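Local coordinates for pyridoxamine 5'-phosphate oxidase-related, FMN-binding protein (Paracoccus denitrificans, PDB 6VNA), which probably degrades heme, apparently acting as a noncanonical heme oxygenase specific for c-type heme, and is related to the pyridoxamine 5'-phosphate oxidases, at residues E22-A27 / L76-E81; L46-D51 / R109-E114; V100-D105 / F130-P135. All coordinates share one frame; numbering follows the deposited sequence.

All three contacts belong to one curled antiparallel sheet and the helices packed against it, within the region related to pyridoxamine 5'-phosphate oxidases. Contact 1 ties the start of strand 26-32 to strand 73-79; contact 2 sets helix 108-115 on the end of strand 39-48; contact 3 pairs strands 92-101 and 128-135. The centres of contacts 1 and 2 lie about 13 Å apart, of 2 and 3 about 11 Å, of 1 and 3 about 17 Å. Along the chain contact 1 closes before contact 3 opens, whereas contact 2 alternates with both. Leu46 packs on Ala27 and Ile78, Asp49 and Asp51 form salt bridges to Arg132, and Trp112 packs on Phe130, tying helix 108-115 to the sheet.

Contact 1: residues E22-A27 / L76-E81; sequences EAARHA and LLIAAE
Glu81 meets Arg25 and His26 just past the end of helix 11-23, and its carboxylate carries the polar half of the contact. Glu81 OE2 accepts the N-H of Arg25 N at 3.0 Å in a nearly straight bond (174°) through its syn lone pair, and takes a second, weak bond from His26 N at 3.4 Å. One oxygen thus receives two successive amides where the chain has left the helix. The other oxygen, Glu81 OE1, lies 3.1 Å from His26 CD2, near the ring plane and at its edge, with the carboxylate turned 61° from the imidazole. The Glu81 chain is extended beyond CG, which carries the carboxylate across to these amides. The Arg25 side chain, bent at chi2, leads away from Glu81: Arg25 NH1 bonds to Glu22 O at 3.2 Å, within the guanidinium plane, and also to Ala24 O, while NE is held by the carbonyl of Arg115.

This is the helix-to-strand junction at the start of strand 26-32, which runs antiparallel to strand 73-79 in the curled sheet.

The apolar half lies beside it. Ala24 CB meets Ile78 CG2 at 3.7 Å; with CG1 anti to the carbonyl carbon (chi1 -59°), Ile78 directs CG2 to Ala24 and CG1 to Ala27. Ala27 CB sits 3.3 Å from Leu77 O and also touches Leu76 CD2, while Leu46 of strand 39-48 covers Ala27 and Ile78.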
# COMPACT_ATOMS: atom_id res chain seq x y z
N GLU A 22 -5.16 15.71 0.96
CA GLU A 22 -6.44 16.43 0.64
C GLU A 22 -7.08 15.84 -0.62
O GLU A 22 -8.32 15.73 -0.66
CB GLU A 22 -6.19 17.93 0.50
CG GLU A 22 -7.39 18.72 -0.01
CD GLU A 22 -8.65 18.65 0.85
OE1 GLU A 22 -8.50 18.61 2.09
OE2 GLU A 22 -9.77 18.63 0.27
N ALA A 23 -6.27 15.42 -1.61
CA ALA A 23 -6.75 14.90 -2.91
C ALA A 23 -7.08 13.40 -2.85
O ALA A 23 -7.79 12.94 -3.75
CB ALA A 23 -5.72 15.20 -3.97
N ALA A 24 -6.60 12.68 -1.83
CA ALA A 24 -6.68 11.20 -1.70
C ALA A 24 -8.14 10.71 -1.62
O ALA A 24 -8.88 11.18 -0.77
CB ALA A 24 -5.91 10.76 -0.48
N ARG A 25 -8.51 9.78 -2.49
CA ARG A 25 -9.81 9.03 -2.41
C ARG A 25 -9.54 7.53 -2.16
O ARG A 25 -10.42 6.86 -1.64
CB ARG A 25 -10.61 9.32 -3.69
CG ARG A 25 -10.96 10.78 -3.89
CD ARG A 25 -11.81 11.34 -2.76
NE ARG A 25 -12.20 12.75 -2.87
CZ ARG A 25 -11.49 13.79 -2.46
NH1 ARG A 25 -10.29 13.61 -1.91
NH2 ARG A 25 -11.96 15.01 -2.60
N HIS A 26 -8.37 7.01 -2.51
CA HIS A 26 -7.98 5.59 -2.35
C HIS A 26 -6.54 5.53 -1.89
O HIS A 26 -5.85 6.55 -2.01
CB HIS A 26 -8.15 4.81 -3.66
CG HIS A 26 -9.53 4.93 -4.21
ND1 HIS A 26 -10.59 4.26 -3.65
CD2 HIS A 26 -10.02 5.66 -5.24
CE1 HIS A 26 -11.70 4.57 -4.32
NE2 HIS A 26 -11.37 5.42 -5.30
N ALA A 27 -6.10 4.35 -1.41
CA ALA A 27 -4.71 4.11 -1.02
C ALA A 27 -4.37 2.62 -1.06
O ALA A 27 -5.30 1.78 -1.14
CB ALA A 27 -4.48 4.65 0.37
N LEU A 76 0.34 3.28 4.96
CA LEU A 76 -0.42 3.81 3.78
C LEU A 76 0.58 4.31 2.75
O LEU A 76 1.55 5.01 3.16
CB LEU A 76 -1.33 4.97 4.18
CG LEU A 76 -2.46 4.66 5.15
CD1 LEU A 76 -3.06 5.95 5.69
CD2 LEU A 76 -3.52 3.83 4.47
N LEU A 77 0.36 3.93 1.48
CA LEU A 77 0.88 4.63 0.28
C LEU A 77 -0.25 5.45 -0.35
O LEU A 77 -1.33 4.89 -0.67
CB LEU A 77 1.38 3.62 -0.75
CG LEU A 77 2.09 4.24 -1.96
CD1 LEU A 77 3.18 5.22 -1.50
CD2 LEU A 77 2.70 3.16 -2.84
N ILE A 78 -0.00 6.73 -0.55
CA ILE A 78 -0.97 7.68 -1.18
C ILE A 78 -0.29 8.28 -2.41
O ILE A 78 0.76 8.92 -2.27
CB ILE A 78 -1.43 8.70 -0.13
CG1 ILE A 78 -2.08 7.98 1.05
CG2 ILE A 78 -2.33 9.76 -0.73
CD1 ILE A 78 -2.21 8.82 2.28
N ALA A 79 -0.80 8.00 -3.59
CA ALA A 79 -0.27 8.51 -4.86
C ALA A 79 -1.30 9.47 -5.43
O ALA A 79 -2.45 9.47 -4.96
CB ALA A 79 0.05 7.37 -5.80
N ALA A 80 -0.86 10.33 -6.34
CA ALA A 80 -1.70 11.24 -7.15
C ALA A 80 -2.48 10.39 -8.16
O ALA A 80 -1.84 9.83 -9.08
CB ALA A 80 -0.80 12.25 -7.80
N GLU A 81 -3.79 10.26 -7.99
CA GLU A 81 -4.63 9.33 -8.78
C GLU A 81 -4.70 9.85 -10.24
O GLU A 81 -4.70 9.01 -11.16
CB GLU A 81 -5.98 9.11 -8.08
CG GLU A 81 -5.89 8.21 -6.83
CD GLU A 81 -6.92 8.42 -5.70
OE1 GLU A 81 -8.10 8.01 -5.88
OE2 GLU A 81 -6.55 8.98 -4.63

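Contact 2: residues L46-D51 / R109-E114; sequences LQTDAD and RARWLE
Gln47 lays its side chain over one face of the Trp112 indole. Gln47 CG stands 3.6 Å from the centroid of the six-membered ring of Trp112 and only 6° off the ring normal, a CH-pi contact, and farther along the chain the amide stacks on the indole with the two planes 19° apart. Gln47 NE2 lies 3.0 Å above the ring plane, toward the rim, and donates to Trp112 O at 3.1 Å. That bond is straight, lies in the carbonyl plane on a lone pair and stays within the amide plane, so it fixes the rotation of the amide above the ring. Gln47 reaches this place because CG is anti to the carbonyl carbon and the chain beyond is extended. The preceding residue on the helix, Arg111, extends its chain from CG to NE toward the end of the strand, bringing the face of its guanidinium over Thr48 O and Asp49 O; Arg111 NH2 approaches Thr48 OG1 at 3.5 Å.

An alanine in place of Trp112 removes the surface under Gln47, so the amide would probably be less firmly held and a gap would be likely to open between helix and strand.

In the next shell, Asp49 forms a salt bridge to Arg108. Phe130 meets the Trp112 ring edge-to-face, and Leu55 and Leu57 of strand 54-59 also touch it. Helix 108-115 thereby rests on strands 39-48, 54-59 and 128-135; the axis of its segment 109-114 passes 9.7 Å from that of strand 46-48, at 115° to it.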
# COMPACT_ATOMS: atom_id res chain seq x y z
N LEU A 46 -9.88 5.73 1.04
CA LEU A 46 -9.20 6.54 2.06
C LEU A 46 -9.36 8.02 1.73
O LEU A 46 -9.02 8.43 0.61
CB LEU A 46 -7.71 6.21 2.11
CG LEU A 46 -6.95 7.03 3.15
CD1 LEU A 46 -6.94 6.30 4.49
CD2 LEU A 46 -5.56 7.36 2.68
N GLN A 47 -9.82 8.79 2.71
CA GLN A 47 -9.88 10.26 2.71
C GLN A 47 -9.21 10.75 4.00
O GLN A 47 -8.60 9.91 4.69
CB GLN A 47 -11.34 10.69 2.59
CG GLN A 47 -12.02 10.14 1.35
CD GLN A 47 -13.44 10.62 1.23
OE1 GLN A 47 -13.83 11.63 1.83
NE2 GLN A 47 -14.25 9.88 0.51
N THR A 48 -9.29 12.04 4.30
CA THR A 48 -8.94 12.64 5.61
C THR A 48 -10.25 12.96 6.35
O THR A 48 -11.24 13.05 5.65
CB THR A 48 -8.10 13.90 5.39
OG1 THR A 48 -8.92 14.76 4.59
CG2 THR A 48 -6.80 13.61 4.68
N ASP A 49 -10.27 13.13 7.67
CA ASP A 49 -11.40 13.87 8.31
C ASP A 49 -10.93 15.29 8.65
O ASP A 49 -9.83 15.67 8.18
CB ASP A 49 -12.12 13.09 9.44
CG ASP A 49 -11.28 12.49 10.54
OD1 ASP A 49 -10.07 12.78 10.60
OD2 ASP A 49 -11.87 11.73 11.35
N ALA A 50 -11.78 16.04 9.36
CA ALA A 50 -11.69 17.50 9.66
C ALA A 50 -10.25 17.93 9.97
O ALA A 50 -9.78 18.88 9.32
CB ALA A 50 -12.62 17.83 10.79
N ASP A 51 -9.59 17.25 10.92
CA ASP A 51 -8.20 17.56 11.38
C ASP A 51 -7.15 17.07 10.37
O ASP A 51 -5.94 17.22 10.67
CB ASP A 51 -7.92 16.97 12.76
CG ASP A 51 -7.98 15.45 12.84
OD1 ASP A 51 -8.54 14.81 11.91
OD2 ASP A 51 -7.48 14.90 13.85
N ARG A 109 -20.08 10.77 7.79
CA ARG A 109 -20.87 10.02 6.78
C ARG A 109 -21.69 11.04 5.99
O ARG A 109 -22.87 11.22 6.33
CB ARG A 109 -21.74 8.97 7.49
CG ARG A 109 -22.42 7.98 6.56
CD ARG A 109 -23.16 6.86 7.29
NE ARG A 109 -24.23 7.36 8.14
CZ ARG A 109 -24.12 7.67 9.43
NH1 ARG A 109 -22.97 7.54 10.08
NH2 ARG A 109 -25.18 8.12 10.09
N ALA A 110 -21.06 11.71 5.01
CA ALA A 110 -21.62 12.88 4.28
C ALA A 110 -20.49 13.67 3.63
O ALA A 110 -20.52 13.85 2.40
CB ALA A 110 -22.44 13.77 5.19
N ARG A 111 -19.53 14.15 4.43
CA ARG A 111 -18.21 14.61 3.93
C ARG A 111 -17.73 13.57 2.91
O ARG A 111 -17.39 13.93 1.76
CB ARG A 111 -17.23 14.76 5.10
CG ARG A 111 -15.94 15.48 4.77
CD ARG A 111 -14.97 15.46 5.94
NE ARG A 111 -13.78 16.31 5.78
CZ ARG A 111 -12.72 16.04 5.01
NH1 ARG A 111 -12.67 14.92 4.31
NH2 ARG A 111 -11.71 16.90 4.95
N TRP A 112 -17.77 12.30 3.31
CA TRP A 112 -17.18 11.17 2.55
C TRP A 112 -17.87 11.07 1.19
O TRP A 112 -17.15 10.89 0.17
CB TRP A 112 -17.26 9.87 3.37
CG TRP A 112 -16.44 8.79 2.75
CD1 TRP A 112 -16.75 8.08 1.63
CD2 TRP A 112 -15.12 8.36 3.15
NE1 TRP A 112 -15.73 7.21 1.32
CE2 TRP A 112 -14.73 7.35 2.25
CE3 TRP A 112 -14.25 8.69 4.19
CZ2 TRP A 112 -13.50 6.69 2.35
CZ3 TRP A 112 -13.05 8.04 4.30
CH2 TRP A 112 -12.67 7.06 3.38
N LEU A 113 -19.20 11.20 1.14
CA LEU A 113 -19.96 11.04 -0.13
C LEU A 113 -19.75 12.27 -1.03
O LEU A 113 -19.51 12.08 -2.25
CB LEU A 113 -21.44 10.80 0.17
CG LEU A 113 -22.19 10.02 -0.92
CD1 LEU A 113 -21.64 8.61 -1.06
CD2 LEU A 113 -23.68 9.98 -0.64
N GLU A 114 -19.78 13.48 -0.47
CA GLU A 114 -19.49 14.72 -1.23
C GLU A 114 -18.17 14.50 -1.98
O GLU A 114 -18.09 14.90 -3.17
CB GLU A 114 -19.47 15.94 -0.31
CG GLU A 114 -20.85 16.31 0.20
CD GLU A 114 -20.88 17.52 1.12
OE1 GLU A 114 -20.34 18.58 0.72
OE2 GLU A 114 -21.43 17.39 2.25

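Contact 3: residues V100-D105 / F130-P135; sequences VPAEPD and FWRIEP
Val100 and Arg132 form a hydrogen-bonded antiparallel pair where strand 92-101 runs out alongside strand 128-135, in a contact near the protein surface. Val100 N gives its hydrogen to Arg132 O at 2.8 Å, and Arg132 N returns one to Val100 O at 2.9 Å. Pro101 and Trp131 make the adjoining non-hydrogen-bonded pair. Beyond it Ala102 N still reaches Phe130 O at 3.0 Å.

The side chains divide between the two faces of the sheet. On one, Pro101 lies alongside Trp131, both pointing the same way: Pro101 CG lies over the face of the Trp131 six-membered ring, 4.3 Å from its centroid, in a CH-pi contact, while Pro101 CD meets Trp131 CZ3 at 3.7 Å. On the face of Val100 and Arg132, Val100 CG2 packs against the Glu134 carboxylate, with Glu134 OE2 3.8 Å away; the acid itself is paired with Arg98. Ala102 CB packs against Phe130 CB at 3.8 Å and also nears Arg132 CG. The Arg132 chain, bent at chi3 (55°), ends in a guanidinium whose salt bridges go to Asp49 and Asp51.

Past the pair the chain turns off, and Asp105 OD1 makes weak hydrogen bonds to Asn107 N and Arg108 N at the start of helix 108-115. Antiparallel strands linked through this helix form part of the curled sheet expected of the FMN-binding split-barrel fold of pyridoxamine 5'-phosphate oxidase relatives.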
# COMPACT_ATOMS: atom_id res chain seq x y z
N VAL A 100 -7.11 3.23 14.52
CA VAL A 100 -8.02 3.47 15.67
C VAL A 100 -9.44 3.51 15.13
O VAL A 100 -9.73 4.34 14.29
CB VAL A 100 -7.68 4.78 16.40
CG1 VAL A 100 -8.63 5.03 17.57
CG2 VAL A 100 -6.23 4.81 16.85
N PRO A 101 -10.37 2.65 15.58
CA PRO A 101 -11.77 2.78 15.20
C PRO A 101 -12.24 4.23 15.43
O PRO A 101 -11.89 4.84 16.42
CB PRO A 101 -12.50 1.79 16.12
CG PRO A 101 -11.44 0.76 16.44
CD PRO A 101 -10.13 1.52 16.49
N ALA A 102 -12.98 4.77 14.46
CA ALA A 102 -13.42 6.17 14.47
C ALA A 102 -14.88 6.21 14.91
O ALA A 102 -15.67 5.35 14.44
CB ALA A 102 -13.23 6.78 13.11
N GLU A 103 -15.20 7.20 15.75
CA GLU A 103 -16.53 7.40 16.39
C GLU A 103 -17.63 7.29 15.34
O GLU A 103 -17.38 7.38 14.14
CB GLU A 103 -16.62 8.78 17.07
CG GLU A 103 -15.30 9.33 17.62
CD GLU A 103 -14.61 8.51 18.69
OE1 GLU A 103 -14.92 7.31 18.82
OE2 GLU A 103 -13.77 9.08 19.41
N PRO A 104 -18.90 7.08 15.76
CA PRO A 104 -20.03 7.43 14.90
C PRO A 104 -20.01 8.96 14.69
O PRO A 104 -19.58 9.66 15.60
CB PRO A 104 -21.26 6.93 15.68
CG PRO A 104 -20.79 6.81 17.12
CD PRO A 104 -19.31 6.51 17.05
N ASP A 105 -20.41 9.42 13.50
CA ASP A 105 -20.50 10.87 13.16
C ASP A 105 -21.37 11.02 11.90
O ASP A 105 -21.09 10.33 10.89
CB ASP A 105 -19.10 11.49 13.01
CG ASP A 105 -19.06 12.99 12.72
OD1 ASP A 105 -20.10 13.57 12.38
OD2 ASP A 105 -17.96 13.57 12.81
N PHE A 130 -15.32 2.92 9.77
CA PHE A 130 -14.28 3.97 9.69
C PHE A 130 -13.17 3.66 10.69
O PHE A 130 -13.50 3.34 11.84
CB PHE A 130 -14.88 5.36 9.94
CG PHE A 130 -15.76 5.85 8.83
CD1 PHE A 130 -15.20 6.41 7.68
CD2 PHE A 130 -17.13 5.75 8.92
CE1 PHE A 130 -16.02 6.88 6.66
CE2 PHE A 130 -17.94 6.22 7.89
CZ PHE A 130 -17.38 6.78 6.77
N TRP A 131 -11.92 3.77 10.22
CA TRP A 131 -10.66 3.74 11.01
C TRP A 131 -9.84 5.01 10.75
O TRP A 131 -9.55 5.29 9.57
CB TRP A 131 -9.81 2.54 10.58
CG TRP A 131 -10.41 1.20 10.86
CD1 TRP A 131 -11.38 0.53 10.18
CD2 TRP A 131 -9.97 0.31 11.90
NE1 TRP A 131 -11.61 -0.70 10.75
CE2 TRP A 131 -10.76 -0.86 11.81
CE3 TRP A 131 -9.01 0.42 12.91
CZ2 TRP A 131 -10.60 -1.92 12.68
CZ3 TRP A 131 -8.86 -0.64 13.78
CH2 TRP A 131 -9.64 -1.79 13.66
N ARG A 132 -9.44 5.72 11.81
CA ARG A 132 -8.41 6.79 11.73
C ARG A 132 -7.04 6.12 11.74
O ARG A 132 -6.82 5.26 12.59
CB ARG A 132 -8.52 7.76 12.91
CG ARG A 132 -9.75 8.65 12.86
CD ARG A 132 -9.98 9.37 14.18
NE ARG A 132 -8.81 10.13 14.61
CZ ARG A 132 -8.56 11.39 14.28
NH1 ARG A 132 -9.37 12.07 13.49
NH2 ARG A 132 -7.47 11.98 14.75
N ILE A 133 -6.16 6.49 10.82
CA ILE A 133 -4.76 5.98 10.82
C ILE A 133 -3.88 7.14 11.23
O ILE A 133 -3.58 7.99 10.37
CB ILE A 133 -4.40 5.34 9.46
CG1 ILE A 133 -5.34 4.17 9.18
CG2 ILE A 133 -2.95 4.88 9.45
CD1 ILE A 133 -5.39 3.75 7.76
N GLU A 134 -3.55 7.19 12.52
CA GLU A 134 -2.83 8.32 13.16
C GLU A 134 -1.36 8.20 12.78
O GLU A 134 -0.73 7.19 13.06
CB GLU A 134 -3.03 8.31 14.67
CG GLU A 134 -4.47 8.57 15.08
CD GLU A 134 -4.75 8.32 16.55
OE1 GLU A 134 -3.82 7.87 17.25
OE2 GLU A 134 -5.90 8.58 16.99
N PRO A 135 -0.79 9.20 12.09
CA PRO A 135 0.59 9.10 11.64
C PRO A 135 1.60 9.27 12.77
O PRO A 135 1.41 10.10 13.63
CB PRO A 135 0.73 10.23 10.59
CG PRO A 135 -0.37 11.21 10.93
CD PRO A 135 -1.48 10.40 11.57